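PDB 2I4R: V-type ATP synthase subunit F from Archaeoglobus fulgidus, which is a subunit of the A-type ATP synthase, the rotary membrane complex that probably makes ATP from ADP using a proton gradient. Local coordinates for residues 43-48 and 81-86. Residues are numbered along the deposited sequence; the frame is centred on the assembly and turned at random.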
ATOM      1  N   LYS B  43      13.417  12.515   6.305  1.00 64.25           N
ATOM      2  CA  LYS B  43      12.877  13.613   7.091  1.00 63.62           C
ATOM      3  C   LYS B  43      11.369  13.617   6.948  1.00 62.63           C
ATOM      4  O   LYS B  43      10.654  13.732   7.933  1.00 62.51           O
ATOM      5  CB  LYS B  43      13.435  14.962   6.632  1.00 65.10           C
ATOM      6  CG  LYS B  43      13.020  16.104   7.562  1.00 66.72           C
ATOM      7  CD  LYS B  43      13.185  17.510   6.955  1.00 67.69           C
ATOM      8  CE  LYS B  43      12.607  18.568   7.906  1.00 66.41           C
ATOM      9  NZ  LYS B  43      12.530  19.929   7.321  1.00 64.89           N
ATOM     10  N   ALA B  44      10.893  13.483   5.712  1.00 62.47           N
ATOM     11  CA  ALA B  44       9.461  13.465   5.422  1.00 61.50           C
ATOM     12  C   ALA B  44       8.769  12.436   6.286  1.00 61.01           C
ATOM     13  O   ALA B  44       7.712  12.700   6.863  1.00 63.37           O
ATOM     14  CB  ALA B  44       9.220  13.143   3.959  1.00 61.43           C
ATOM     15  N   VAL B  45       9.362  11.256   6.375  1.00 59.66           N
ATOM     16  CA  VAL B  45       8.777  10.215   7.189  1.00 60.33           C
ATOM     17  C   VAL B  45       8.849  10.593   8.664  1.00 62.30           C
ATOM     18  O   VAL B  45       7.961  10.267   9.443  1.00 61.83           O
ATOM     19  CB  VAL B  45       9.485   8.892   6.963  1.00 58.44           C
ATOM     20  CG1 VAL B  45       8.811   7.804   7.770  1.00 55.86           C
ATOM     21  CG2 VAL B  45       9.474   8.567   5.487  1.00 55.33           C
ATOM     22  N   GLU B  46       9.913  11.280   9.053  1.00 65.57           N
ATOM     23  CA  GLU B  46      10.036  11.694  10.440  1.00 69.47           C
ATOM     24  C   GLU B  46       8.940  12.712  10.677  1.00 70.68           C
ATOM     25  O   GLU B  46       8.226  12.656  11.681  1.00 72.37           O
ATOM     26  CB  GLU B  46      11.403  12.338  10.700  1.00 71.40           C
ATOM     27  CG  GLU B  46      12.539  11.343  10.946  1.00 75.94           C
ATOM     28  CD  GLU B  46      13.900  12.019  11.100  1.00 78.05           C
ATOM     29  OE1 GLU B  46      14.863  11.342  11.529  1.00 77.05           O
ATOM     30  OE2 GLU B  46      14.006  13.227  10.786  1.00 78.89           O
ATOM     31  N   ASP B  47       8.806  13.632   9.726  1.00 70.26           N
ATOM     32  CA  ASP B  47       7.817  14.689   9.815  1.00 70.78           C
ATOM     33  C   ASP B  47       6.402  14.159   9.860  1.00 70.15           C
ATOM     34  O   ASP B  47       5.590  14.613  10.665  1.00 70.70           O
ATOM     35  CB  ASP B  47       7.969  15.656   8.644  1.00 73.32           C
ATOM     36  CG  ASP B  47       9.345  16.309   8.601  1.00 78.10           C
ATOM     37  OD1 ASP B  47       9.808  16.826   9.652  1.00 78.30           O
ATOM     38  OD2 ASP B  47       9.963  16.306   7.510  1.00 79.44           O
ATOM     39  N   VAL B  48       6.096  13.190   9.009  1.00 68.79           N
ATOM     40  CA  VAL B  48       4.749  12.654   8.998  1.00 68.47           C
ATOM     41  C   VAL B  48       4.441  11.940  10.314  1.00 67.99           C
ATOM     42  O   VAL B  48       3.292  11.860  10.741  1.00 68.46           O
ATOM     43  CB  VAL B  48       4.542  11.706   7.795  1.00 67.53           C
ATOM     44  CG1 VAL B  48       5.227  10.397   8.042  1.00 67.93           C
ATOM     45  CG2 VAL B  48       3.068  11.516   7.537  1.00 66.82           C
ATOM     46  N   PRO B  81       0.016   6.631  11.938  1.00 80.96           N
ATOM     47  CA  PRO B  81      -0.779   6.283  10.760  1.00 77.75           C
ATOM     48  C   PRO B  81      -0.462   4.895  10.216  1.00 74.67           C
ATOM     49  O   PRO B  81       0.603   4.340  10.461  1.00 74.62           O
ATOM     50  CB  PRO B  81      -0.389   7.360   9.769  1.00 78.35           C
ATOM     51  CG  PRO B  81       1.080   7.491  10.053  1.00 79.10           C
ATOM     52  CD  PRO B  81       1.110   7.548  11.569  1.00 78.81           C
ATOM     53  N   THR B  82      -1.404   4.342   9.468  1.00 71.44           N
ATOM     54  CA  THR B  82      -1.222   3.046   8.850  1.00 68.16           C
ATOM     55  C   THR B  82      -0.438   3.302   7.573  1.00 66.72           C
ATOM     56  O   THR B  82      -0.887   4.050   6.706  1.00 66.81           O
ATOM     57  CB  THR B  82      -2.581   2.416   8.481  1.00 68.27           C
ATOM     58  OG1 THR B  82      -3.326   2.161   9.678  1.00 69.43           O
ATOM     59  CG2 THR B  82      -2.389   1.121   7.710  1.00 67.75           C
ATOM     60  N   PHE B  83       0.743   2.707   7.461  1.00 65.19           N
ATOM     61  CA  PHE B  83       1.534   2.886   6.257  1.00 65.03           C
ATOM     62  C   PHE B  83       1.052   1.956   5.159  1.00 65.24           C
ATOM     63  O   PHE B  83       0.688   0.810   5.419  1.00 65.81           O
ATOM     64  CB  PHE B  83       3.018   2.653   6.536  1.00 65.15           C
ATOM     65  CG  PHE B  83       3.693   3.832   7.155  1.00 66.77           C
ATOM     66  CD1 PHE B  83       3.425   4.191   8.475  1.00 68.44           C
ATOM     67  CD2 PHE B  83       4.532   4.642   6.398  1.00 67.39           C
ATOM     68  CE1 PHE B  83       3.979   5.349   9.034  1.00 68.25           C
ATOM     69  CE2 PHE B  83       5.094   5.804   6.943  1.00 67.90           C
ATOM     70  CZ  PHE B  83       4.813   6.158   8.266  1.00 68.51           C
ATOM     71  N   VAL B  84       1.025   2.476   3.938  1.00 64.36           N
ATOM     72  CA  VAL B  84       0.598   1.721   2.765  1.00 63.60           C
ATOM     73  C   VAL B  84       1.782   1.803   1.800  1.00 62.86           C
ATOM     74  O   VAL B  84       2.182   2.895   1.395  1.00 62.33           O
ATOM     75  CB  VAL B  84      -0.671   2.371   2.147  1.00 63.89           C
ATOM     76  CG1 VAL B  84      -1.147   1.600   0.939  1.00 64.10           C
ATOM     77  CG2 VAL B  84      -1.762   2.423   3.175  1.00 63.84           C
ATOM     78  N   SER B  85       2.361   0.662   1.439  1.00 62.91           N
ATOM     79  CA  SER B  85       3.525   0.691   0.557  1.00 63.52           C
ATOM     80  C   SER B  85       3.301   0.153  -0.842  1.00 63.11           C
ATOM     81  O   SER B  85       2.988  -1.021  -1.037  1.00 62.63           O
ATOM     82  CB  SER B  85       4.690  -0.061   1.197  1.00 64.89           C
ATOM     83  OG  SER B  85       4.427  -1.449   1.196  1.00 69.03           O
ATOM     84  N   VAL B  86       3.494   1.038  -1.811  1.00 63.87           N
ATOM     85  CA  VAL B  86       3.326   0.714  -3.213  1.00 66.29           C
ATOM     86  C   VAL B  86       4.447  -0.212  -3.667  1.00 68.12           C
ATOM     87  O   VAL B  86       5.571   0.227  -3.912  1.00 68.09           O
ATOM     88  CB  VAL B  86       3.324   2.005  -4.079  1.00 65.69           C
ATOM     89  CG1 VAL B  86       3.158   1.656  -5.540  1.00 65.56           C
ATOM     90  CG2 VAL B  86       2.201   2.925  -3.637  1.00 64.02           C
TER
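The ring of Phe83 is met at its outer end by two valine methyls, which stand on opposite sides of the ring plane. Val45 CG1 is 4.3 Å from Phe83 CE2, and Val48 CG1 lies equally far, 4.3 Å, from Phe83 CZ. Both approach the ring obliquely. Pro81 sits beside the CE1 corner on the Val48 side, its CG 3.7 Å from Phe83 CE1. Pro81, preceded by a cis peptide bond, remains one step back from the helix: its CG is 5.1 Å from Val48 CG2.

Val45 reaches the ring with the branch that is anti to its backbone N (chi1 -177°), whereas in Val48 it is CG2 that lies roughly anti to the backbone N, and the touching CG1 is turned about 75° from that N. These valines are three residues apart and so occupy neighbouring positions on one side of helix 38-50. The helix packs against a four-stranded parallel sheet of order 2-1-3-4, an alpha/beta arrangement in which 38-50 leads into strand 54-60 and helix 69-77 into strand 82-86. Phe83 projects from the last of these strands, and Val57, Met59, Ile75 and Lys78 touch it as well, bringing both helices into the same apolar layer.

Contact between 43-48 and 81-86 is wholly apolar, with just 120 Å² buried in all. Beyond it, Val84, Ser85 and Val86 pair antiparallel with a strand of the second subunit, carrying the sheet across the dimer interface.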